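Long-range contacts in ATP-dependent DNA helicase (Mycobacterium smegmatis, PDB 5V9X), which couples ATP hydrolysis to 3'-to-5' tracking along single-stranded DNA and to the unwinding of RNA:DNA duplexes: residues 28-33 with 54-59; 34-39 with 126-131; 62-67 with 220-225; 137-142 with 159-164. One frame throughout, in Å; residues are numbered along the deposited sequence.

Contact 1. Residues 28-33 with 54-59; sequences DPLGRF and DAWSAI
The indole of Trp56 is the bump of this contact, and the turn made by residues 28-33 is the hollow that takes it. With CG beside its own backbone N (chi1 -67°), the side chain reaches from helix 50-60 toward Pro29, Leu30 and Phe33. The phenyl of Phe33 stands edge-on over one face of the indole. Phe33 CZ lies 3.6 Å from Trp56 CG, above the five-membered ring. The two planes are 81° apart, so the pair is T-shaped (edge-to-face). The six-membered end of the indole has other neighbours. Pro29 CB comes to its edge, near the ring plane, 3.9 Å from Trp56 CE3. Leu30 CD2 approaches obliquely, 3.7 Å from Trp56 CZ3. Beside this fit, Arg32 stretches out and lays one guanidinium face over Ser57 CB. Arg32 NH2 is 3.1 Å from Ser57 OG, but the angle is poor for a hydrogen bond. Arg32 NH1 bonds weakly back to Pro29 O. Asp28 OD1 accepts from Leu30 N in an Asx turn, which shapes the start of the loop. The Trp56 side chain is about 6 Å from the bound ATP analogue, so this packing borders the nucleotide site. Trp56 NE1 donates to Leu77 O of helix 75-88, and Phe41 adds a second edge-to-face partner. Phe33 packs on Leu81 and Trp82 of helix 75-88, while Ala55, Ala58 and Ile59 of helix 50-60 pack on strand 64-68.

Contact 2. Residues 34-39 with 126-131; sequences SALTRE and RVAERH
Leu36 and Val127 bring the two backbones nearest, with Leu36 CA 5.9 Å from Val127 CA. Both lie on helices. Over the helical pieces 35-39 and 126-130 the axes approach to 9.1 Å, and their directions differ by 121°. Ser34 holds the N-cap position of the first helix. His131 is the first residue past the end of the second. Leu36 lies between the helices and touches with both methyl branches. Its CD1 rests on Ala128 CB at 3.6 Å, and its CD2 meets Val127 CG1 at 3.8 Å. The contact joins helix 35-44 to helix 118-130, one of the helices flanking the parallel sheet of the first RecA-like domain. Glu39 carries the polar half. Its chain is extended, with CG anti to the backbone N (chi1 -180°), and it crosses Val127 CG1 to reach His131. His131 NE2 donates to Glu39 OE1 at 2.7 Å, in the imidazole plane, and on the syn side of the carboxylate but tilted from its plane. The carboxylate and ring planes are 24° apart. Arg130 NE adds a weak salt bridge of 3.5 Å to the same Glu39 OE1. These two donors would probably favour a charged Glu39. Farther out, Arg126 NH2 bonds to Thr43 OG1, and Asp85 OD1 bonds to both Ser34 OG and Thr37 OG1.

Contact 3. Residues 62-67 with 220-225; sequences GNNTLV and AQRIGL
Asn64 reaches across to the backbone of Arg222 in the neighbouring parallel segment. From its CB, which lies 3.5 Å from Arg222 O, the chain turns with CG beside the backbone N (chi1 -71°). CG sits 3.6 Å from Arg222 N. At the tip, OD1 accepts from Arg222 N at 3.1 Å. The N-H points almost straight at OD1 (173°) but comes from well above the carbonyl plane of the amide. The other tip atom, ND2, lies 3.8 Å from Arg222 CB and bonds to Ser240 OG. In this way the side chain of Asn64 takes up a main-chain N-H just ahead of the regular ladder. The ladder itself follows. Thr65 N donates to Arg222 O, Gly224 N donates to Thr65 O, and Val67 N donates to Gly224 O at 2.8 Å. Gln221 adds a bond at the same end. Its NE2 donates to Asn63 O at 2.7 Å. Thr65 OG1 donates to that oxygen from the opposite face of the carbonyl, so Asn63 O is gripped twice. Leu66 CD1 lies 3.7 Å from Gly224 O. Val67 and Leu225 run side by side, with Val67 CB 3.7 Å from Leu225 CD2. The guanidinium of Arg222 leads away from segment 62-67 to salt bridges with Asp213 and Glu210. Leu225 also touches the probable P-loop (Walker A), near the bound nucleotide analogue. These are two inner strands of the RecA-like sheet. Strand 245-248 flanks Leu66, strand 187-191 flanks Ile223, and helices 50-60 and 75-88 cover the face with Thr65, Val67, Ile223 and Leu225.

Contact 4. Residues 137-142 with 159-164; sequences SITVGV and PPDVLI
Thr139 and Asp161 exchange bonds where these two strands begin. Thr139 OG1 sits between its backbone N and carbonyl carbon (chi1 54°), which aims it at segment 159-164. There it accepts from Asp161 N at 2.6 Å. Asp161 answers with its side chain. Its OD2 accepts a weak, long but nearly straight bond from Thr139 N at 3.4 Å. Beyond this clasp the main chains pair as parallel strands. Val162 N donates to Thr139 O, Gly141 N to Val162 O, and Ile164 N to Gly141 O. Val140 and Val162 share a rotamer, CG1 anti to the backbone N, and lie side by side on one face of the sheet. Val140 CG2 is 4.2 Å from Val162 CB. Ile164 has a different first torsion, with CG1 anti to the carbonyl carbon (chi1 -62°). That sends its CD1 back across to Val140 CG1 at 3.9 Å, while Ile164 CB meets Val142 CG2 at 4.0 Å. Over Gly141 the ring of Pro160 lies close, its CB 3.4 Å from Gly141 N. Helices 107-116 and 118-130 pack on the valine and isoleucine face. Strand 140-143 is outermost in the sheet, and strand 162-165 next to it also pairs with strand 100-103. With helix 149-157 between them, the two strands form a beta-alpha-beta crossover, the repeating unit of the RecA-like helicase fold.

Contact 3 is the most buried of the four, and contacts 1, 2 and 4 are only partly buried. Contacts 3 and 4 belong to the same parallel sheet, contact 3 between two inner strands, contact 4 at the edge strand 140-143, with centres about 19 Å apart. Both rest on backbone ladders, each started by polar side chains. Contacts 1 and 2 are side-chain packing outside the sheet. Contact 1 is aromatic and apolar, near the nucleotide. Contact 2 mixes a leucine wedge with a polar cluster of Glu39, Arg130 and His131. Arg38 of contact 2 bonds to Leu30 O of contact 1. Gln221 of contact 3 bonds to Ile59 O, tying helix 50-60 to the sheet.

Contact 1. Residues 28-33 with 54-59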
loop_
_atom_site.group_PDB
_atom_site.type_symbol
_atom_site.label_atom_id
_atom_site.label_comp_id
_atom_site.label_asym_id
_atom_site.label_seq_id
_atom_site.Cartn_x
_atom_site.Cartn_y
_atom_site.Cartn_z
ATOM N N ASP A 28 -8.541 -3.413 -37.787
ATOM C CA ASP A 28 -9.003 -2.068 -37.441
ATOM C C ASP A 28 -9.571 -2.084 -36.029
ATOM O O ASP A 28 -10.686 -2.606 -35.819
ATOM C CB ASP A 28 -10.041 -1.575 -38.445
ATOM C CG ASP A 28 -10.415 -0.116 -38.237
ATOM O OD1 ASP A 28 -9.828 0.541 -37.351
ATOM O OD2 ASP A 28 -11.300 0.374 -38.968
ATOM N N PRO A 29 -8.858 -1.537 -35.041
ATOM C CA PRO A 29 -9.393 -1.546 -33.672
ATOM C C PRO A 29 -10.595 -0.636 -33.494
ATOM O O PRO A 29 -11.432 -0.897 -32.621
ATOM C CB PRO A 29 -8.203 -1.077 -32.821
ATOM C CG PRO A 29 -6.998 -1.171 -33.718
ATOM C CD PRO A 29 -7.510 -0.952 -35.104
ATOM N N LEU A 30 -10.704 0.426 -34.285
ATOM C CA LEU A 30 -11.794 1.381 -34.160
ATOM C C LEU A 30 -13.004 1.018 -35.009
ATOM O O LEU A 30 -14.027 1.705 -34.925
ATOM C CB LEU A 30 -11.299 2.785 -34.527
ATOM C CG LEU A 30 -10.224 3.364 -33.605
ATOM C CD1 LEU A 30 -9.499 4.512 -34.283
ATOM C CD2 LEU A 30 -10.838 3.818 -32.288
ATOM N N GLY A 31 -12.917 -0.041 -35.819
ATOM C CA GLY A 31 -14.039 -0.450 -36.646
ATOM C C GLY A 31 -15.266 -0.866 -35.862
ATOM O O GLY A 31 -16.383 -0.765 -36.380
ATOM N N ARG A 32 -15.084 -1.322 -34.622
ATOM C CA ARG A 32 -16.223 -1.717 -33.801
ATOM C C ARG A 32 -17.081 -0.515 -33.425
ATOM O O ARG A 32 -18.314 -0.608 -33.400
ATOM C CB ARG A 32 -15.727 -2.429 -32.544
ATOM C CG ARG A 32 -14.704 -3.515 -32.820
ATOM C CD ARG A 32 -14.020 -4.002 -31.553
ATOM N NE ARG A 32 -13.186 -5.171 -31.820
ATOM C CZ ARG A 32 -11.864 -5.137 -31.964
ATOM N NH1 ARG A 32 -11.209 -3.990 -31.857
ATOM N NH2 ARG A 32 -11.196 -6.256 -32.212
ATOM N N PHE A 33 -16.448 0.618 -33.132
ATOM C CA PHE A 33 -17.151 1.783 -32.619
ATOM C C PHE A 33 -17.999 2.433 -33.711
ATOM O O PHE A 33 -17.911 2.099 -34.897
ATOM C CB PHE A 33 -16.157 2.799 -32.057
ATOM C CG PHE A 33 -15.265 2.249 -30.977
ATOM C CD1 PHE A 33 -14.161 1.475 -31.295
ATOM C CD2 PHE A 33 -15.520 2.524 -29.643
ATOM C CE1 PHE A 33 -13.339 0.972 -30.306
ATOM C CE2 PHE A 33 -14.698 2.025 -28.648
ATOM C CZ PHE A 33 -13.606 1.249 -28.981
ATOM N N ASP A 54 -6.279 -4.361 -28.007
ATOM C CA ASP A 54 -6.639 -5.625 -27.371
ATOM C C ASP A 54 -7.792 -5.437 -26.392
ATOM O O ASP A 54 -8.743 -6.227 -26.377
ATOM C CB ASP A 54 -5.427 -6.219 -26.655
ATOM C CG ASP A 54 -4.237 -6.412 -27.572
ATOM O OD1 ASP A 54 -4.393 -6.250 -28.800
ATOM O OD2 ASP A 54 -3.142 -6.721 -27.057
ATOM N N ALA A 55 -7.721 -4.393 -25.560
ATOM C CA ALA A 55 -8.744 -4.189 -24.540
ATOM C C ALA A 55 -10.101 -3.900 -25.164
ATOM O O ALA A 55 -11.127 -4.402 -24.692
ATOM C CB ALA A 55 -8.340 -3.057 -23.597
ATOM N N TRP A 56 -10.131 -3.092 -26.228
ATOM C CA TRP A 56 -11.397 -2.817 -26.901
ATOM C C TRP A 56 -12.017 -4.094 -27.450
ATOM O O TRP A 56 -13.240 -4.268 -27.403
ATOM C CB TRP A 56 -11.192 -1.802 -28.022
ATOM C CG TRP A 56 -10.804 -0.439 -27.543
ATOM C CD1 TRP A 56 -11.073 0.113 -26.323
ATOM C CD2 TRP A 56 -10.064 0.544 -28.273
ATOM N NE1 TRP A 56 -10.550 1.382 -26.253
ATOM C CE2 TRP A 56 -9.924 1.669 -27.437
ATOM C CE3 TRP A 56 -9.506 0.582 -29.555
ATOM C CZ2 TRP A 56 -9.251 2.820 -27.842
ATOM C CZ3 TRP A 56 -8.842 1.722 -29.954
ATOM C CH2 TRP A 56 -8.718 2.826 -29.101
ATOM N N SER A 57 -11.188 -5.005 -27.966
ATOM C CA SER A 57 -11.708 -6.259 -28.500
ATOM C C SER A 57 -12.354 -7.095 -27.403
ATOM O O SER A 57 -13.485 -7.572 -27.552
ATOM C CB SER A 57 -10.587 -7.042 -29.182
ATOM O OG SER A 57 -11.101 -8.187 -29.839
ATOM N N ALA A 58 -11.647 -7.280 -26.287
ATOM C CA ALA A 58 -12.182 -8.089 -25.198
ATOM C C ALA A 58 -13.391 -7.424 -24.549
ATOM O O ALA A 58 -14.386 -8.093 -24.250
ATOM C CB ALA A 58 -11.094 -8.354 -24.160
ATOM N N ILE A 59 -13.323 -6.110 -24.324
ATOM C CA ILE A 59 -14.430 -5.413 -23.672
ATOM C C ILE A 59 -15.673 -5.433 -24.552
ATOM O O ILE A 59 -16.787 -5.671 -24.071
ATOM C CB ILE A 59 -14.016 -3.975 -23.306
ATOM C CG1 ILE A 59 -12.950 -3.984 -22.209
ATOM C CG2 ILE A 59 -15.223 -3.165 -22.858
ATOM C CD1 ILE A 59 -12.329 -2.631 -21.959
#

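Contact 2. Residues 34-39 with 126-131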
loop_
_atom_site.group_PDB
_atom_site.type_symbol
_atom_site.label_atom_id
_atom_site.label_comp_id
_atom_site.label_asym_id
_atom_site.label_seq_id
_atom_site.Cartn_x
_atom_site.Cartn_y
_atom_site.Cartn_z
ATOM N N SER A 34 -18.831 3.384 -33.289
ATOM C CA SER A 34 -19.620 4.161 -34.227
ATOM C C SER A 34 -18.705 5.051 -35.069
ATOM O O SER A 34 -17.507 5.188 -34.806
ATOM C CB SER A 34 -20.655 5.004 -33.485
ATOM O OG SER A 34 -20.029 5.936 -32.617
ATOM N N ALA A 35 -19.287 5.662 -36.103
ATOM C CA ALA A 35 -18.496 6.523 -36.976
ATOM C C ALA A 35 -18.001 7.761 -36.235
ATOM O O ALA A 35 -16.882 8.227 -36.477
ATOM C CB ALA A 35 -19.313 6.919 -38.206
ATOM N N LEU A 36 -18.813 8.299 -35.322
ATOM C CA LEU A 36 -18.435 9.523 -34.621
ATOM C C LEU A 36 -17.244 9.293 -33.697
ATOM O O LEU A 36 -16.256 10.034 -33.747
ATOM C CB LEU A 36 -19.625 10.068 -33.831
ATOM C CG LEU A 36 -20.874 10.467 -34.617
ATOM C CD1 LEU A 36 -21.883 11.110 -33.682
ATOM C CD2 LEU A 36 -20.527 11.398 -35.771
ATOM N N THR A 37 -17.324 8.277 -32.833
ATOM C CA THR A 37 -16.213 8.006 -31.925
ATOM C C THR A 37 -14.962 7.595 -32.688
ATOM O O THR A 37 -13.846 7.939 -32.283
ATOM C CB THR A 37 -16.607 6.925 -30.915
ATOM O OG1 THR A 37 -17.775 7.345 -30.201
ATOM C CG2 THR A 37 -15.487 6.689 -29.919
ATOM N N ARG A 38 -15.125 6.877 -33.801
ATOM C CA ARG A 38 -13.977 6.531 -34.630
ATOM C C ARG A 38 -13.324 7.779 -35.208
ATOM O O ARG A 38 -12.094 7.907 -35.193
ATOM C CB ARG A 38 -14.407 5.581 -35.751
ATOM C CG ARG A 38 -13.255 5.038 -36.580
ATOM C CD ARG A 38 -13.738 4.353 -37.853
ATOM N NE ARG A 38 -14.728 3.310 -37.593
ATOM C CZ ARG A 38 -15.999 3.372 -37.977
ATOM N NH1 ARG A 38 -16.439 4.425 -38.652
ATOM N NH2 ARG A 38 -16.831 2.377 -37.699
ATOM N N GLU A 39 -14.133 8.719 -35.709
ATOM C CA GLU A 39 -13.569 9.924 -36.305
ATOM C C GLU A 39 -12.873 10.786 -35.262
ATOM O O GLU A 39 -11.828 11.383 -35.546
ATOM C CB GLU A 39 -14.648 10.733 -37.027
ATOM C CG GLU A 39 -14.105 12.007 -37.675
ATOM C CD GLU A 39 -15.029 12.588 -38.727
ATOM O OE1 GLU A 39 -15.946 13.352 -38.361
ATOM O OE2 GLU A 39 -14.837 12.277 -39.923
ATOM N N ARG A 126 -18.046 17.604 -30.864
ATOM C CA ARG A 126 -17.535 18.334 -32.018
ATOM C C ARG A 126 -17.734 17.539 -33.302
ATOM O O ARG A 126 -18.134 18.096 -34.332
ATOM C CB ARG A 126 -16.056 18.666 -31.804
ATOM C CG ARG A 126 -15.474 19.674 -32.782
ATOM C CD ARG A 126 -14.708 18.990 -33.899
ATOM N NE ARG A 126 -13.637 18.146 -33.381
ATOM C CZ ARG A 126 -12.960 17.266 -34.111
ATOM N NH1 ARG A 126 -13.246 17.111 -35.397
ATOM N NH2 ARG A 126 -12.002 16.539 -33.555
ATOM N N VAL A 127 -17.478 16.230 -33.255
ATOM C CA VAL A 127 -17.630 15.396 -34.443
ATOM C C VAL A 127 -19.105 15.196 -34.777
ATOM O O VAL A 127 -19.502 15.261 -35.947
ATOM C CB VAL A 127 -16.902 14.055 -34.239
ATOM C CG1 VAL A 127 -17.190 13.109 -35.390
ATOM C CG2 VAL A 127 -15.404 14.288 -34.100
ATOM N N ALA A 128 -19.937 14.949 -33.760
ATOM C CA ALA A 128 -21.369 14.774 -33.984
ATOM C C ALA A 128 -21.969 15.980 -34.692
ATOM O O ALA A 128 -22.720 15.840 -35.664
ATOM C CB ALA A 128 -22.082 14.533 -32.654
ATOM N N GLU A 129 -21.637 17.182 -34.219
ATOM C CA GLU A 129 -22.187 18.395 -34.814
ATOM C C GLU A 129 -21.526 18.730 -36.145
ATOM O O GLU A 129 -22.167 19.339 -37.010
ATOM C CB GLU A 129 -22.055 19.559 -33.832
ATOM C CG GLU A 129 -22.813 19.324 -32.533
ATOM C CD GLU A 129 -22.703 20.482 -31.563
ATOM O OE1 GLU A 129 -21.879 21.390 -31.803
ATOM O OE2 GLU A 129 -23.446 20.483 -30.557
ATOM N N ARG A 130 -20.261 18.343 -36.331
ATOM C CA ARG A 130 -19.621 18.506 -37.632
ATOM C C ARG A 130 -20.399 17.791 -38.730
ATOM O O ARG A 130 -20.443 18.266 -39.871
ATOM C CB ARG A 130 -18.179 17.994 -37.572
ATOM C CG ARG A 130 -17.497 17.831 -38.930
ATOM C CD ARG A 130 -16.093 17.259 -38.782
ATOM N NE ARG A 130 -15.697 16.455 -39.936
ATOM C CZ ARG A 130 -15.067 16.934 -41.004
ATOM N NH1 ARG A 130 -14.759 18.221 -41.074
ATOM N NH2 ARG A 130 -14.746 16.127 -42.004
ATOM N N HIS A 131 -21.031 16.664 -38.404
ATOM C CA HIS A 131 -21.789 15.881 -39.370
ATOM C C HIS A 131 -23.294 16.106 -39.261
ATOM O O HIS A 131 -24.074 15.318 -39.809
ATOM C CB HIS A 131 -21.457 14.395 -39.215
ATOM C CG HIS A 131 -20.102 14.025 -39.732
ATOM N ND1 HIS A 131 -19.833 13.882 -41.077
ATOM C CD2 HIS A 131 -18.938 13.774 -39.088
ATOM C CE1 HIS A 131 -18.563 13.557 -41.238
ATOM N NE2 HIS A 131 -17.997 13.485 -40.047
#

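Contact 3. Residues 62-67 with 220-225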
loop_
_atom_site.group_PDB
_atom_site.type_symbol
_atom_site.label_atom_id
_atom_site.label_comp_id
_atom_site.label_asym_id
_atom_site.label_seq_id
_atom_site.Cartn_x
_atom_site.Cartn_y
_atom_site.Cartn_z
ATOM N N GLY A 62 -17.830 -8.470 -24.367
ATOM C CA GLY A 62 -18.574 -8.694 -23.146
ATOM C C GLY A 62 -17.800 -9.294 -21.992
ATOM O O GLY A 62 -18.403 -9.571 -20.947
ATOM N N ASN A 63 -16.494 -9.495 -22.132
ATOM C CA ASN A 63 -15.711 -10.178 -21.114
ATOM C C ASN A 63 -15.210 -9.207 -20.052
ATOM O O ASN A 63 -14.895 -8.049 -20.338
ATOM C CB ASN A 63 -14.517 -10.892 -21.749
ATOM C CG ASN A 63 -14.922 -11.821 -22.872
ATOM O OD1 ASN A 63 -15.821 -12.649 -22.717
ATOM N ND2 ASN A 63 -14.265 -11.682 -24.018
ATOM N N ASN A 64 -15.148 -9.692 -18.812
ATOM C CA ASN A 64 -14.344 -9.022 -17.799
ATOM C C ASN A 64 -12.901 -8.979 -18.280
ATOM O O ASN A 64 -12.370 -9.982 -18.765
ATOM C CB ASN A 64 -14.442 -9.754 -16.459
ATOM C CG ASN A 64 -15.805 -9.603 -15.798
ATOM O OD1 ASN A 64 -16.748 -9.076 -16.393
ATOM N ND2 ASN A 64 -15.914 -10.073 -14.561
ATOM N N THR A 65 -12.269 -7.814 -18.167
ATOM C CA THR A 65 -10.959 -7.595 -18.765
ATOM C C THR A 65 -10.012 -6.955 -17.761
ATOM O O THR A 65 -10.369 -5.974 -17.104
ATOM C CB THR A 65 -11.073 -6.711 -20.011
ATOM O OG1 THR A 65 -12.047 -7.269 -20.903
ATOM C CG2 THR A 65 -9.730 -6.616 -20.723
ATOM N N LEU A 66 -8.809 -7.511 -17.650
ATOM C CA LEU A 66 -7.722 -6.911 -16.886
ATOM C C LEU A 66 -6.656 -6.437 -17.866
ATOM O O LEU A 66 -6.085 -7.247 -18.606
ATOM C CB LEU A 66 -7.130 -7.901 -15.884
ATOM C CG LEU A 66 -5.850 -7.450 -15.168
ATOM C CD1 LEU A 66 -6.131 -6.308 -14.198
ATOM C CD2 LEU A 66 -5.183 -8.618 -14.455
ATOM N N VAL A 67 -6.394 -5.135 -17.870
ATOM C CA VAL A 67 -5.434 -4.527 -18.782
ATOM C C VAL A 67 -4.130 -4.305 -18.027
ATOM O O VAL A 67 -4.103 -3.614 -17.003
ATOM C CB VAL A 67 -5.973 -3.213 -19.369
ATOM C CG1 VAL A 67 -5.022 -2.672 -20.424
ATOM C CG2 VAL A 67 -7.366 -3.430 -19.951
ATOM N N ALA A 220 -22.494 -6.537 -13.491
ATOM C CA ALA A 220 -21.824 -5.617 -14.393
ATOM C C ALA A 220 -20.516 -6.206 -14.905
ATOM O O ALA A 220 -19.893 -7.056 -14.263
ATOM C CB ALA A 220 -21.554 -4.285 -13.691
ATOM N N GLN A 221 -20.112 -5.749 -16.085
ATOM C CA GLN A 221 -18.803 -6.082 -16.623
ATOM C C GLN A 221 -17.724 -5.363 -15.822
ATOM O O GLN A 221 -17.841 -4.164 -15.546
ATOM C CB GLN A 221 -18.733 -5.684 -18.097
ATOM C CG GLN A 221 -17.427 -6.004 -18.792
ATOM C CD GLN A 221 -17.391 -5.471 -20.213
ATOM O OE1 GLN A 221 -17.879 -4.375 -20.489
ATOM N NE2 GLN A 221 -16.819 -6.249 -21.123
ATOM N N ARG A 222 -16.677 -6.092 -15.441
ATOM C CA ARG A 222 -15.618 -5.562 -14.590
ATOM C C ARG A 222 -14.331 -5.405 -15.389
ATOM O O ARG A 222 -13.879 -6.353 -16.039
ATOM C CB ARG A 222 -15.383 -6.468 -13.381
ATOM C CG ARG A 222 -16.588 -6.583 -12.467
ATOM C CD ARG A 222 -16.272 -7.392 -11.226
ATOM N NE ARG A 222 -17.461 -7.628 -10.418
ATOM C CZ ARG A 222 -17.462 -8.264 -9.252
ATOM N NH1 ARG A 222 -16.330 -8.734 -8.747
ATOM N NH2 ARG A 222 -18.600 -8.430 -8.589
ATOM N N ILE A 223 -13.740 -4.215 -15.326
ATOM C CA ILE A 223 -12.513 -3.894 -16.045
ATOM C C ILE A 223 -11.481 -3.397 -15.043
ATOM O O ILE A 223 -11.765 -2.494 -14.248
ATOM C CB ILE A 223 -12.756 -2.844 -17.145
ATOM C CG1 ILE A 223 -13.800 -3.354 -18.142
ATOM C CG2 ILE A 223 -11.454 -2.502 -17.853
ATOM C CD1 ILE A 223 -14.387 -2.271 -19.022
ATOM N N GLY A 224 -10.289 -3.986 -15.080
ATOM C CA GLY A 224 -9.212 -3.608 -14.187
ATOM C C GLY A 224 -8.015 -3.085 -14.957
ATOM O O GLY A 224 -7.737 -3.520 -16.078
ATOM N N LEU A 225 -7.301 -2.144 -14.340
ATOM C CA LEU A 225 -6.165 -1.474 -14.957
ATOM C C LEU A 225 -5.016 -1.399 -13.963
ATOM O O LEU A 225 -5.229 -1.099 -12.786
ATOM C CB LEU A 225 -6.538 -0.058 -15.415
ATOM C CG LEU A 225 -7.851 0.095 -16.180
ATOM C CD1 LEU A 225 -8.209 1.561 -16.354
ATOM C CD2 LEU A 225 -7.753 -0.598 -17.523
#

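Contact 4. Residues 137-142 with 159-164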
loop_
_atom_site.group_PDB
_atom_site.type_symbol
_atom_site.label_atom_id
_atom_site.label_comp_id
_atom_site.label_asym_id
_atom_site.label_seq_id
_atom_site.Cartn_x
_atom_site.Cartn_y
_atom_site.Cartn_z
ATOM N N SER A 137 -25.483 13.793 -24.647
ATOM C CA SER A 137 -25.398 14.390 -23.315
ATOM C C SER A 137 -24.969 13.291 -22.349
ATOM O O SER A 137 -25.781 12.457 -21.942
ATOM C CB SER A 137 -26.725 15.013 -22.896
ATOM O OG SER A 137 -27.555 14.064 -22.248
ATOM N N ILE A 138 -23.692 13.298 -21.983
ATOM C CA ILE A 138 -23.108 12.295 -21.100
ATOM C C ILE A 138 -22.649 13.008 -19.834
ATOM O O ILE A 138 -21.734 13.841 -19.879
ATOM C CB ILE A 138 -21.947 11.550 -21.770
ATOM C CG1 ILE A 138 -22.461 10.727 -22.956
ATOM C CG2 ILE A 138 -21.220 10.674 -20.764
ATOM C CD1 ILE A 138 -21.364 10.147 -23.825
ATOM N N THR A 139 -23.274 12.680 -18.706
ATOM C CA THR A 139 -22.954 13.311 -17.435
ATOM C C THR A 139 -21.867 12.529 -16.703
ATOM O O THR A 139 -21.748 11.309 -16.842
ATOM C CB THR A 139 -24.201 13.418 -16.556
ATOM O OG1 THR A 139 -24.807 12.127 -16.420
ATOM C CG2 THR A 139 -25.206 14.368 -17.176
ATOM N N VAL A 140 -21.061 13.254 -15.926
ATOM C CA VAL A 140 -19.938 12.686 -15.183
ATOM C C VAL A 140 -19.928 13.306 -13.793
ATOM O O VAL A 140 -19.867 14.534 -13.661
ATOM C CB VAL A 140 -18.588 12.939 -15.880
ATOM C CG1 VAL A 140 -17.456 12.302 -15.088
ATOM C CG2 VAL A 140 -18.606 12.422 -17.316
ATOM N N GLY A 141 -19.973 12.468 -12.757
ATOM C CA GLY A 141 -19.959 12.949 -11.396
ATOM C C GLY A 141 -18.883 12.262 -10.577
ATOM O O GLY A 141 -18.446 11.152 -10.885
ATOM N N VAL A 142 -18.455 12.951 -9.521
ATOM C CA VAL A 142 -17.470 12.432 -8.579
ATOM C C VAL A 142 -18.100 12.425 -7.195
ATOM O O VAL A 142 -18.589 13.461 -6.724
ATOM C CB VAL A 142 -16.174 13.256 -8.577
ATOM C CG1 VAL A 142 -15.240 12.768 -7.478
ATOM C CG2 VAL A 142 -15.491 13.156 -9.918
ATOM N N PRO A 159 -28.644 11.350 -10.876
ATOM C CA PRO A 159 -27.364 10.649 -10.879
ATOM C C PRO A 159 -26.663 10.803 -12.212
ATOM O O PRO A 159 -27.312 10.905 -13.271
ATOM C CB PRO A 159 -27.762 9.190 -10.614
ATOM C CG PRO A 159 -29.175 9.096 -11.082
ATOM C CD PRO A 159 -29.786 10.427 -10.768
ATOM N N PRO A 160 -25.335 10.824 -12.212
ATOM C CA PRO A 160 -24.592 10.949 -13.468
ATOM C C PRO A 160 -24.495 9.621 -14.205
ATOM O O PRO A 160 -24.602 8.540 -13.623
ATOM C CB PRO A 160 -23.210 11.423 -13.008
ATOM C CG PRO A 160 -23.060 10.819 -11.648
ATOM C CD PRO A 160 -24.443 10.809 -11.039
ATOM N N ASP A 161 -24.286 9.725 -15.520
ATOM C CA ASP A 161 -24.111 8.525 -16.331
ATOM C C ASP A 161 -22.811 7.813 -15.983
ATOM O O ASP A 161 -22.757 6.578 -15.964
ATOM C CB ASP A 161 -24.148 8.883 -17.816
ATOM C CG ASP A 161 -25.489 9.446 -18.248
ATOM O OD1 ASP A 161 -26.503 9.176 -17.570
ATOM O OD2 ASP A 161 -25.528 10.157 -19.275
ATOM N N VAL A 162 -21.756 8.572 -15.703
ATOM C CA VAL A 162 -20.470 8.030 -15.278
ATOM C C VAL A 162 -20.238 8.479 -13.843
ATOM O O VAL A 162 -20.014 9.668 -13.585
ATOM C CB VAL A 162 -19.324 8.490 -16.189
ATOM C CG1 VAL A 162 -17.995 7.945 -15.683
ATOM C CG2 VAL A 162 -19.579 8.063 -17.627
ATOM N N LEU A 163 -20.288 7.539 -12.907
ATOM C CA LEU A 163 -20.016 7.824 -11.505
ATOM C C LEU A 163 -18.574 7.452 -11.187
ATOM O O LEU A 163 -18.163 6.305 -11.388
ATOM C CB LEU A 163 -20.973 7.069 -10.582
ATOM C CG LEU A 163 -20.793 7.416 -9.103
ATOM C CD1 LEU A 163 -21.136 8.881 -8.856
ATOM C CD2 LEU A 163 -21.625 6.505 -8.215
ATOM N N ILE A 164 -17.813 8.426 -10.699
ATOM C CA ILE A 164 -16.442 8.230 -10.246
ATOM C C ILE A 164 -16.448 8.297 -8.726
ATOM O O ILE A 164 -17.022 9.227 -8.148
ATOM C CB ILE A 164 -15.500 9.291 -10.843
ATOM C CG1 ILE A 164 -15.473 9.188 -12.370
ATOM C CG2 ILE A 164 -14.108 9.151 -10.264
ATOM C CD1 ILE A 164 -14.734 10.326 -13.042
#